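Local atomic coordinates of 2-oxoglutarate-dependent dioxygenase DAO (Oryza sativa subsp. indica, PDB entry 6KUN), a protein that probably catalyses the irreversible, iron- and 2-oxoglutarate-dependent oxidation of the auxin indole-3-acetic acid to inactive 2-oxoindole-3-acetic acid, so keeping auxin in balance. Residues Phe89-Ala94 / Asp101-Arg106; Lys118-Arg123 / Val181-Glu186; Asp130-Val135 / Ala144-Trp149. One frame throughout, in Å; residues are numbered along the deposited sequence.

Contact 1 of 3, residues Phe89-Ala94 / Asp101-Arg106; sequences FGLCDA and DAFCAR
Asp-93 OD1 accepts two backbone N-H groups, those of Ala-95 and Cys-151, and so pins the bend that leads from Leu-91 on a strand back to Phe-103 on the following helix, the two side chains that pack across this contact. The peptide bond before Asp-93 is cis, consistent with a sharp change of direction. The packing itself is apolar. Leu-91 lies over one face of the Phe-103 ring, in a CH-pi arrangement: its CG stands 4.0 Å from the ring centroid and 22° off the ring normal, displaced toward the rim where the ring joins its own CB. The closest approach is accordingly Leu-91 CG to Phe-103 CG, at 3.7 Å. From there the leucine spreads over the ring, CD1 reaching Phe-103 CD1 at 3.9 Å while CB covers the other flank near CD2 and CE2. In Phe-103 the ring stands opposite the backbone N about the CA-CB bond (chi1 -177°), which carries it off the helix and in against the strand. There its CE2 comes to 3.3 Å from Gly-90 O, a carbonyl oxygen that approaches the ring obliquely. Strand 86-92 runs in the mixed sheet between 151-158 and 75-77, with Leu-91 paired to Phe-153 and Gly-90 to Gly-75, while helix 97-106 lies against it and packs Cys-104 on Val-117 of helix 111-138.

Contact 2 of 3, residues Lys118-Arg123 / Val181-Glu186; sequences KAYAER and VLQEDE
Strand 179-183 belongs to the larger sheet of the jelly-roll core, and here its last residue, Gln-183, meets Tyr-120 of the long helix 111-138 that covers the sheet from outside. The backbones stay well apart, with 11.3 Å between Tyr-120 CA and Gln-183 CA, so the gap is spanned by the two side chains alone and little surface is buried. The tyrosine sends its ring out toward the strand, and the glutamine rises to meet it, the two side chains crossing at about a right angle. Tyr-120 OH and Gln-183 OE1 are modelled 2.4 Å from each other, too close to be reliable, so the detailed placement of these two groups is doubtful. Gln-183 has CG anti to the backbone N (chi1 173°), and a bend at the next bond turns the modelled amide to the phenol. As modelled, OE1 lies at the edge of the Tyr-120 ring, close to the ring plane, and the ring and amide planes are turned 40° apart. Both side chains also lean on Phe-211 of the adjoining strand 211-215 and on Gln-46 of helix 43-57, so the meeting point lies where two helices and the sheet converge. Strand alternation gives the neighbouring residue the other role: Leu-182 faces inward and touches the bound 2-oxoglutarate, whereas Val-181, like Gln-183, is turned to the helical side and packs on Leu-127 and Ile-128. A co-substrate pocket on one face of the sheet, with helices packed on the other, is the arrangement characteristic of the double-stranded beta-helix in 2-oxoglutarate-dependent dioxygenases.

Contact 3 of 3, residues Asp130-Val135 / Ala144-Trp149; sequences DVAGKV and ASFQDW
This is a small, buried apolar contact between a helix and a loop, in which Phe-146, on the connection from helix 111-138 to strand 151-158, lays its ring against Ala-132 of that same helix. The methyl carbon Ala-132 CB sits over one face of the ring, 3.6 Å from the centroid of Phe-146 and only 16° off its normal, a CH-pi contact shifted slightly toward CD2. The helix backbone continues the surface, Ala-132 O lying 3.5 Å from Phe-146 CE2 and Gly-133 N meeting CD2 obliquely. A type I beta turn from Phe-146 to Trp-149, closed by Trp-149 N to Phe-146 O at 3.1 Å, folds the indole back so that Phe-146 CD1 lies 3.5 Å above the plane of the Trp-149 ring system, over its centre. Phe-146 has CG opposite the carbonyl carbon (chi1 -66°), which turns one ring face to the Ala-132 methyl and the CD1 side to the indole. Replacing Phe-146 by an alanine would probably open a gap between helix and loop, leaving Ala-132 CB without its ring and the Trp-149 indole freer to shift. Phe-178 also meets both aromatic rings, while Leu-249 of strand 242-249 touches Ala-132 and Trp-149. On the helix flank turned from the loop, Lys-134 NZ makes a salt bridge of 3.0 Å to Asp-130 OD1, one turn earlier, on the syn side but 24° out of the carboxylate plane.

Contacts 1 and 3 are buried and apolar, each built on an aliphatic group over a phenylalanine face, whereas contact 2 is only partly buried and brings polar ends together, though their modelled spacing is doubtful. Helix 111-138 is common to contacts 2 and 3, which use successive parts of it, and contact 3 is nested in the chain loop that contact 2 closes. Contacts 1 and 2 reach different strands of the same mixed sheet, and they touch directly: Asp-101 OD1 forms a 3.0 Å salt bridge with Lys-118 NZ, beside packing of Cys-104 on the same lysine. Contact 3 instead joins the helix to the loop that follows it, about 21 Å from contact 1 between centres.

Contact 1 of 3, residues Phe89-Ala94 / Asp101-Arg106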
loop_
_atom_site.group_PDB
_atom_site.type_symbol
_atom_site.label_atom_id
_atom_site.label_comp_id
_atom_site.label_asym_id
_atom_site.label_seq_id
_atom_site.Cartn_x
_atom_site.Cartn_y
_atom_site.Cartn_z
ATOM N N PHE B 89 18.486 1.094 -9.516
ATOM C CA PHE B 89 18.815 -0.065 -10.334
ATOM C C PHE B 89 18.168 0.172 -11.680
ATOM O O PHE B 89 16.951 0.426 -11.735
ATOM C CB PHE B 89 18.252 -1.380 -9.749
ATOM C CG PHE B 89 18.870 -1.804 -8.454
ATOM C CD1 PHE B 89 18.448 -1.264 -7.249
ATOM C CD2 PHE B 89 19.815 -2.829 -8.438
ATOM C CE1 PHE B 89 18.985 -1.703 -6.038
ATOM C CE2 PHE B 89 20.365 -3.275 -7.243
ATOM C CZ PHE B 89 19.955 -2.725 -6.046
ATOM N N GLY B 90 18.952 0.117 -12.744
ATOM C CA GLY B 90 18.453 0.310 -14.090
ATOM C C GLY B 90 18.758 -0.869 -14.987
ATOM O O GLY B 90 19.806 -1.519 -14.849
ATOM N N LEU B 91 17.862 -1.103 -15.932
ATOM C CA LEU B 91 17.914 -2.228 -16.854
ATOM C C LEU B 91 17.585 -1.724 -18.246
ATOM O O LEU B 91 16.468 -1.285 -18.503
ATOM C CB LEU B 91 16.939 -3.312 -16.440
ATOM C CG LEU B 91 16.947 -4.639 -17.197
ATOM C CD1 LEU B 91 15.688 -5.414 -16.716
ATOM C CD2 LEU B 91 16.973 -4.589 -18.675
ATOM N N CYS B 92 18.560 -1.799 -19.122
ATOM C CA CYS B 92 18.459 -1.587 -20.572
ATOM C C CYS B 92 19.102 -2.798 -21.248
ATOM O O CYS B 92 20.215 -3.182 -20.861
ATOM C CB CYS B 92 19.202 -0.309 -20.967
ATOM S SG CYS B 92 18.742 0.327 -22.567
ATOM N N ASP B 93 18.425 -3.437 -22.215
ATOM C CA ASP B 93 17.157 -3.053 -22.856
ATOM C C ASP B 93 15.995 -3.879 -22.293
ATOM O O ASP B 93 15.929 -5.070 -22.482
ATOM C CB ASP B 93 17.296 -3.261 -24.399
ATOM C CG ASP B 93 16.026 -2.942 -25.173
ATOM O OD1 ASP B 93 14.999 -2.563 -24.575
ATOM O OD2 ASP B 93 16.047 -3.051 -26.419
ATOM N N ALA B 94 15.073 -3.218 -21.574
ATOM C CA ALA B 94 14.020 -3.929 -20.877
ATOM C C ALA B 94 12.946 -4.470 -21.802
ATOM O O ALA B 94 12.056 -5.172 -21.331
ATOM C CB ALA B 94 13.386 -3.030 -19.819
ATOM N N ASP B 101 16.345 -11.393 -18.906
ATOM C CA ASP B 101 16.732 -12.675 -18.321
ATOM C C ASP B 101 18.093 -12.578 -17.623
ATOM O O ASP B 101 18.245 -12.986 -16.461
ATOM C CB ASP B 101 16.740 -13.732 -19.420
ATOM C CG ASP B 101 15.371 -13.960 -20.035
ATOM O OD1 ASP B 101 14.363 -13.415 -19.532
ATOM O OD2 ASP B 101 15.302 -14.691 -21.047
ATOM N N ALA B 102 19.094 -12.014 -18.306
ATOM C CA ALA B 102 20.456 -12.000 -17.764
ATOM C C ALA B 102 20.582 -11.049 -16.593
ATOM O O ALA B 102 21.310 -11.327 -15.628
ATOM C CB ALA B 102 21.448 -11.626 -18.869
ATOM N N PHE B 103 19.910 -9.914 -16.656
ATOM C CA PHE B 103 19.879 -8.989 -15.525
ATOM C C PHE B 103 19.363 -9.689 -14.268
ATOM O O PHE B 103 20.021 -9.666 -13.221
ATOM C CB PHE B 103 19.014 -7.766 -15.881
ATOM C CG PHE B 103 18.955 -6.696 -14.812
ATOM C CD1 PHE B 103 17.956 -6.706 -13.856
ATOM C CD2 PHE B 103 19.842 -5.659 -14.809
ATOM C CE1 PHE B 103 17.903 -5.713 -12.902
ATOM C CE2 PHE B 103 19.797 -4.676 -13.841
ATOM C CZ PHE B 103 18.806 -4.704 -12.890
ATOM N N CYS B 104 18.190 -10.324 -14.366
ATOM C CA CYS B 104 17.595 -10.942 -13.172
ATOM C C CYS B 104 18.378 -12.172 -12.737
ATOM O O CYS B 104 18.425 -12.476 -11.551
ATOM C CB CYS B 104 16.134 -11.280 -13.440
ATOM S SG CYS B 104 15.143 -9.716 -13.775
ATOM N N ALA B 105 19.001 -12.876 -13.676
ATOM C CA ALA B 105 19.800 -14.042 -13.314
ATOM C C ALA B 105 21.061 -13.620 -12.563
ATOM O O ALA B 105 21.546 -14.365 -11.706
ATOM C CB ALA B 105 20.148 -14.850 -14.559
ATOM N N ARG B 106 21.548 -12.396 -12.831
ATOM C CA ARG B 106 22.804 -11.916 -12.299
ATOM C C ARG B 106 22.676 -11.019 -11.094
ATOM O O ARG B 106 23.688 -10.705 -10.463
ATOM C CB ARG B 106 23.590 -11.192 -13.383
ATOM C CG ARG B 106 23.987 -12.120 -14.493
ATOM C CD ARG B 106 24.857 -11.401 -15.514
ATOM N NE ARG B 106 24.825 -12.113 -16.791
ATOM C CZ ARG B 106 25.361 -11.671 -17.928
ATOM N NH1 ARG B 106 25.988 -10.512 -17.975
ATOM N NH2 ARG B 106 25.237 -12.395 -19.009
#

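Contact 2 of 3, residues Lys118-Arg123 / Val181-Glu186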
loop_
_atom_site.group_PDB
_atom_site.type_symbol
_atom_site.label_atom_id
_atom_site.label_comp_id
_atom_site.label_asym_id
_atom_site.label_seq_id
_atom_site.Cartn_x
_atom_site.Cartn_y
_atom_site.Cartn_z
ATOM N N LYS B 118 11.761 -9.841 -12.322
ATOM C CA LYS B 118 11.615 -10.284 -13.698
ATOM C C LYS B 118 10.168 -10.179 -14.139
ATOM O O LYS B 118 9.882 -9.652 -15.229
ATOM C CB LYS B 118 12.123 -11.716 -13.830
ATOM C CG LYS B 118 12.102 -12.275 -15.231
ATOM C CD LYS B 118 12.802 -13.651 -15.281
ATOM C CE LYS B 118 12.815 -14.183 -16.707
ATOM N NZ LYS B 118 14.024 -14.988 -16.990
ATOM N N ALA B 119 9.239 -10.686 -13.320
ATOM C CA ALA B 119 7.834 -10.676 -13.702
ATOM C C ALA B 119 7.321 -9.253 -13.846
ATOM O O ALA B 119 6.612 -8.934 -14.814
ATOM C CB ALA B 119 7.000 -11.464 -12.674
ATOM N N TYR B 120 7.680 -8.395 -12.903
ATOM C CA TYR B 120 7.322 -7.027 -12.945
ATOM C C TYR B 120 7.852 -6.321 -14.198
ATOM O O TYR B 120 7.120 -5.685 -14.850
ATOM C CB TYR B 120 7.694 -6.285 -11.669
ATOM C CG TYR B 120 6.735 -5.242 -11.297
ATOM C CD1 TYR B 120 5.605 -5.579 -10.652
ATOM C CD2 TYR B 120 6.932 -3.922 -11.602
ATOM C CE1 TYR B 120 4.709 -4.662 -10.288
ATOM C CE2 TYR B 120 6.014 -2.977 -11.234
ATOM C CZ TYR B 120 4.910 -3.377 -10.562
ATOM O OH TYR B 120 3.912 -2.587 -10.148
ATOM N N ALA B 121 9.117 -6.459 -14.492
ATOM C CA ALA B 121 9.695 -5.792 -15.668
ATOM C C ALA B 121 8.940 -6.213 -16.920
ATOM O O ALA B 121 8.520 -5.369 -17.742
ATOM C CB ALA B 121 11.188 -6.114 -15.808
ATOM N N GLU B 122 8.708 -7.512 -17.051
ATOM C CA GLU B 122 7.968 -8.037 -18.187
ATOM C C GLU B 122 6.553 -7.460 -18.247
ATOM O O GLU B 122 6.097 -7.040 -19.322
ATOM C CB GLU B 122 7.925 -9.562 -18.081
ATOM C CG GLU B 122 9.239 -10.223 -18.412
ATOM C CD GLU B 122 9.261 -11.696 -18.008
ATOM O OE1 GLU B 122 8.311 -12.161 -17.331
ATOM O OE2 GLU B 122 10.246 -12.382 -18.353
ATOM N N ARG B 123 5.847 -7.421 -17.091
ATOM C CA ARG B 123 4.482 -6.922 -17.077
ATOM C C ARG B 123 4.435 -5.428 -17.385
ATOM O O ARG B 123 3.543 -4.948 -18.116
ATOM C CB ARG B 123 3.807 -7.213 -15.737
ATOM C CG ARG B 123 3.709 -8.681 -15.407
ATOM C CD ARG B 123 2.924 -9.401 -16.449
ATOM N NE ARG B 123 1.599 -8.816 -16.568
ATOM C CZ ARG B 123 0.568 -9.175 -15.818
ATOM N NH1 ARG B 123 0.714 -10.130 -14.902
ATOM N NH2 ARG B 123 -0.605 -8.581 -15.992
ATOM N N VAL B 181 5.918 5.031 -17.938
ATOM C CA VAL B 181 4.927 4.558 -16.988
ATOM C C VAL B 181 5.600 4.483 -15.627
ATOM O O VAL B 181 6.614 3.802 -15.482
ATOM C CB VAL B 181 4.315 3.199 -17.366
ATOM C CG1 VAL B 181 3.213 2.836 -16.365
ATOM C CG2 VAL B 181 3.751 3.242 -18.740
ATOM N N LEU B 182 5.011 5.146 -14.634
ATOM C CA LEU B 182 5.591 5.272 -13.301
ATOM C C LEU B 182 4.665 4.621 -12.275
ATOM O O LEU B 182 3.440 4.770 -12.348
ATOM C CB LEU B 182 5.783 6.764 -12.926
ATOM C CG LEU B 182 6.562 7.706 -13.836
ATOM C CD1 LEU B 182 6.389 9.140 -13.331
ATOM C CD2 LEU B 182 8.023 7.340 -13.890
ATOM N N GLN B 183 5.271 3.968 -11.287
ATOM C CA GLN B 183 4.576 3.504 -10.093
ATOM C C GLN B 183 5.196 4.199 -8.879
ATOM O O GLN B 183 6.304 3.862 -8.462
ATOM C CB GLN B 183 4.693 1.986 -9.953
ATOM C CG GLN B 183 4.134 1.438 -8.651
ATOM C CD GLN B 183 2.976 0.485 -8.868
ATOM O OE1 GLN B 183 3.144 -0.734 -8.831
ATOM N NE2 GLN B 183 1.790 1.038 -9.096
ATOM N N GLU B 184 4.483 5.177 -8.327
ATOM C CA GLU B 184 5.021 6.034 -7.276
ATOM C C GLU B 184 4.790 5.386 -5.917
ATOM O O GLU B 184 3.948 4.507 -5.752
ATOM C CB GLU B 184 4.365 7.427 -7.332
ATOM C CG GLU B 184 4.958 8.480 -6.383
ATOM C CD GLU B 184 4.350 9.861 -6.605
ATOM O OE1 GLU B 184 3.448 9.980 -7.463
ATOM O OE2 GLU B 184 4.770 10.824 -5.932
ATOM N N ASP B 185 5.577 5.813 -4.947
ATOM C CA ASP B 185 5.409 5.342 -3.580
ATOM C C ASP B 185 4.052 5.769 -3.062
ATOM O O ASP B 185 3.743 6.957 -3.084
ATOM C CB ASP B 185 6.511 5.925 -2.706
ATOM C CG ASP B 185 6.774 5.089 -1.497
ATOM O OD1 ASP B 185 5.804 4.501 -0.965
ATOM O OD2 ASP B 185 7.962 5.015 -1.104
ATOM N N GLU B 186 3.238 4.806 -2.602
ATOM C CA GLU B 186 1.920 5.140 -2.079
ATOM C C GLU B 186 2.001 6.121 -0.915
ATOM O O GLU B 186 1.126 6.975 -0.762
ATOM C CB GLU B 186 1.199 3.873 -1.604
ATOM C CG GLU B 186 1.147 2.743 -2.609
ATOM C CD GLU B 186 0.482 1.501 -2.036
ATOM O OE1 GLU B 186 0.876 0.386 -2.437
ATOM O OE2 GLU B 186 -0.429 1.647 -1.181
#

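Contact 3 of 3, residues Asp130-Val135 / Ala144-Trp149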
loop_
_atom_site.group_PDB
_atom_site.type_symbol
_atom_site.label_atom_id
_atom_site.label_comp_id
_atom_site.label_asym_id
_atom_site.label_seq_id
_atom_site.Cartn_x
_atom_site.Cartn_y
_atom_site.Cartn_z
ATOM N N ASP B 130 0.981 -1.542 -24.561
ATOM C CA ASP B 130 -0.467 -1.388 -24.659
ATOM C C ASP B 130 -0.872 0.084 -24.587
ATOM O O ASP B 130 -1.653 0.568 -25.422
ATOM C CB ASP B 130 -1.164 -2.201 -23.558
ATOM C CG ASP B 130 -2.692 -2.171 -23.670
ATOM O OD1 ASP B 130 -3.224 -2.366 -24.777
ATOM O OD2 ASP B 130 -3.362 -1.961 -22.646
ATOM N N VAL B 131 -0.308 0.817 -23.632
ATOM C CA VAL B 131 -0.558 2.246 -23.564
ATOM C C VAL B 131 -0.123 2.947 -24.857
ATOM O O VAL B 131 -0.882 3.731 -25.447
ATOM C CB VAL B 131 0.137 2.837 -22.334
ATOM C CG1 VAL B 131 0.005 4.364 -22.374
ATOM C CG2 VAL B 131 -0.466 2.276 -21.052
ATOM N N ALA B 132 1.104 2.684 -25.321
ATOM C CA ALA B 132 1.540 3.321 -26.572
ATOM C C ALA B 132 0.563 3.055 -27.715
ATOM O O ALA B 132 0.203 3.967 -28.461
ATOM C CB ALA B 132 2.942 2.859 -26.955
ATOM N N GLY B 133 0.124 1.796 -27.864
ATOM C CA GLY B 133 -0.817 1.460 -28.927
ATOM C C GLY B 133 -2.110 2.243 -28.848
ATOM O O GLY B 133 -2.653 2.681 -29.870
ATOM N N LYS B 134 -2.638 2.414 -27.631
ATOM C CA LYS B 134 -3.874 3.161 -27.450
ATOM C C LYS B 134 -3.673 4.640 -27.737
ATOM O O LYS B 134 -4.536 5.268 -28.356
ATOM C CB LYS B 134 -4.429 2.937 -26.033
ATOM C CG LYS B 134 -4.948 1.509 -25.869
ATOM C CD LYS B 134 -5.384 1.229 -24.447
ATOM C CE LYS B 134 -6.343 0.030 -24.376
ATOM N NZ LYS B 134 -5.901 -1.145 -25.177
ATOM N N VAL B 135 -2.535 5.205 -27.341
ATOM C CA VAL B 135 -2.227 6.592 -27.697
ATOM C C VAL B 135 -2.181 6.751 -29.214
ATOM O O VAL B 135 -2.823 7.646 -29.781
ATOM C CB VAL B 135 -0.912 7.046 -27.034
ATOM C CG1 VAL B 135 -0.435 8.374 -27.620
ATOM C CG2 VAL B 135 -1.136 7.210 -25.562
ATOM N N ALA B 144 0.670 0.388 -36.045
ATOM C CA ALA B 144 1.890 0.665 -35.305
ATOM C C ALA B 144 2.174 -0.455 -34.311
ATOM O O ALA B 144 1.290 -0.867 -33.567
ATOM C CB ALA B 144 1.772 2.004 -34.573
ATOM N N SER B 145 3.409 -0.949 -34.320
ATOM C CA SER B 145 3.884 -1.899 -33.325
ATOM C C SER B 145 5.004 -1.252 -32.523
ATOM O O SER B 145 6.011 -0.812 -33.089
ATOM C CB SER B 145 4.386 -3.192 -33.965
ATOM O OG SER B 145 4.920 -4.051 -32.964
ATOM N N PHE B 146 4.820 -1.193 -31.212
ATOM C CA PHE B 146 5.809 -0.689 -30.271
ATOM C C PHE B 146 6.530 -1.817 -29.531
ATOM O O PHE B 146 7.464 -1.560 -28.747
ATOM C CB PHE B 146 5.110 0.222 -29.260
ATOM C CG PHE B 146 4.553 1.485 -29.843
ATOM C CD1 PHE B 146 5.350 2.586 -30.029
ATOM C CD2 PHE B 146 3.197 1.578 -30.167
ATOM C CE1 PHE B 146 4.805 3.795 -30.529
ATOM C CE2 PHE B 146 2.664 2.779 -30.688
ATOM C CZ PHE B 146 3.484 3.872 -30.858
ATOM N N GLN B 147 6.148 -3.064 -29.800
ATOM C CA GLN B 147 6.665 -4.203 -29.046
ATOM C C GLN B 147 8.195 -4.235 -28.976
ATOM O O GLN B 147 8.755 -4.697 -27.973
ATOM C CB GLN B 147 6.129 -5.495 -29.673
ATOM C CG GLN B 147 6.553 -6.757 -28.965
ATOM C CD GLN B 147 6.070 -6.814 -27.529
ATOM O OE1 GLN B 147 5.070 -6.201 -27.166
ATOM N NE2 GLN B 147 6.796 -7.556 -26.697
ATOM N N ASP B 148 8.901 -3.751 -29.999
ATOM C CA ASP B 148 10.347 -3.951 -30.011
ATOM C C ASP B 148 11.129 -2.655 -29.825
ATOM O O ASP B 148 12.362 -2.637 -29.954
ATOM C CB ASP B 148 10.771 -4.646 -31.306
ATOM C CG ASP B 148 10.855 -3.699 -32.471
ATOM O OD1 ASP B 148 9.977 -2.833 -32.618
ATOM O OD2 ASP B 148 11.826 -3.830 -33.248
ATOM N N TRP B 149 10.441 -1.553 -29.535
ATOM C CA TRP B 149 11.137 -0.327 -29.204
ATOM C C TRP B 149 11.982 -0.550 -27.942
ATOM O O TRP B 149 11.456 -1.035 -26.932
ATOM C CB TRP B 149 10.138 0.804 -28.965
ATOM C CG TRP B 149 9.476 1.380 -30.180
ATOM C CD1 TRP B 149 9.135 0.737 -31.336
ATOM C CD2 TRP B 149 9.026 2.740 -30.318
ATOM N NE1 TRP B 149 8.521 1.629 -32.204
ATOM C CE2 TRP B 149 8.471 2.869 -31.609
ATOM C CE3 TRP B 149 9.111 3.876 -29.504
ATOM C CZ2 TRP B 149 7.950 4.062 -32.072
ATOM C CZ3 TRP B 149 8.602 5.070 -29.989
ATOM C CH2 TRP B 149 8.026 5.148 -31.242
#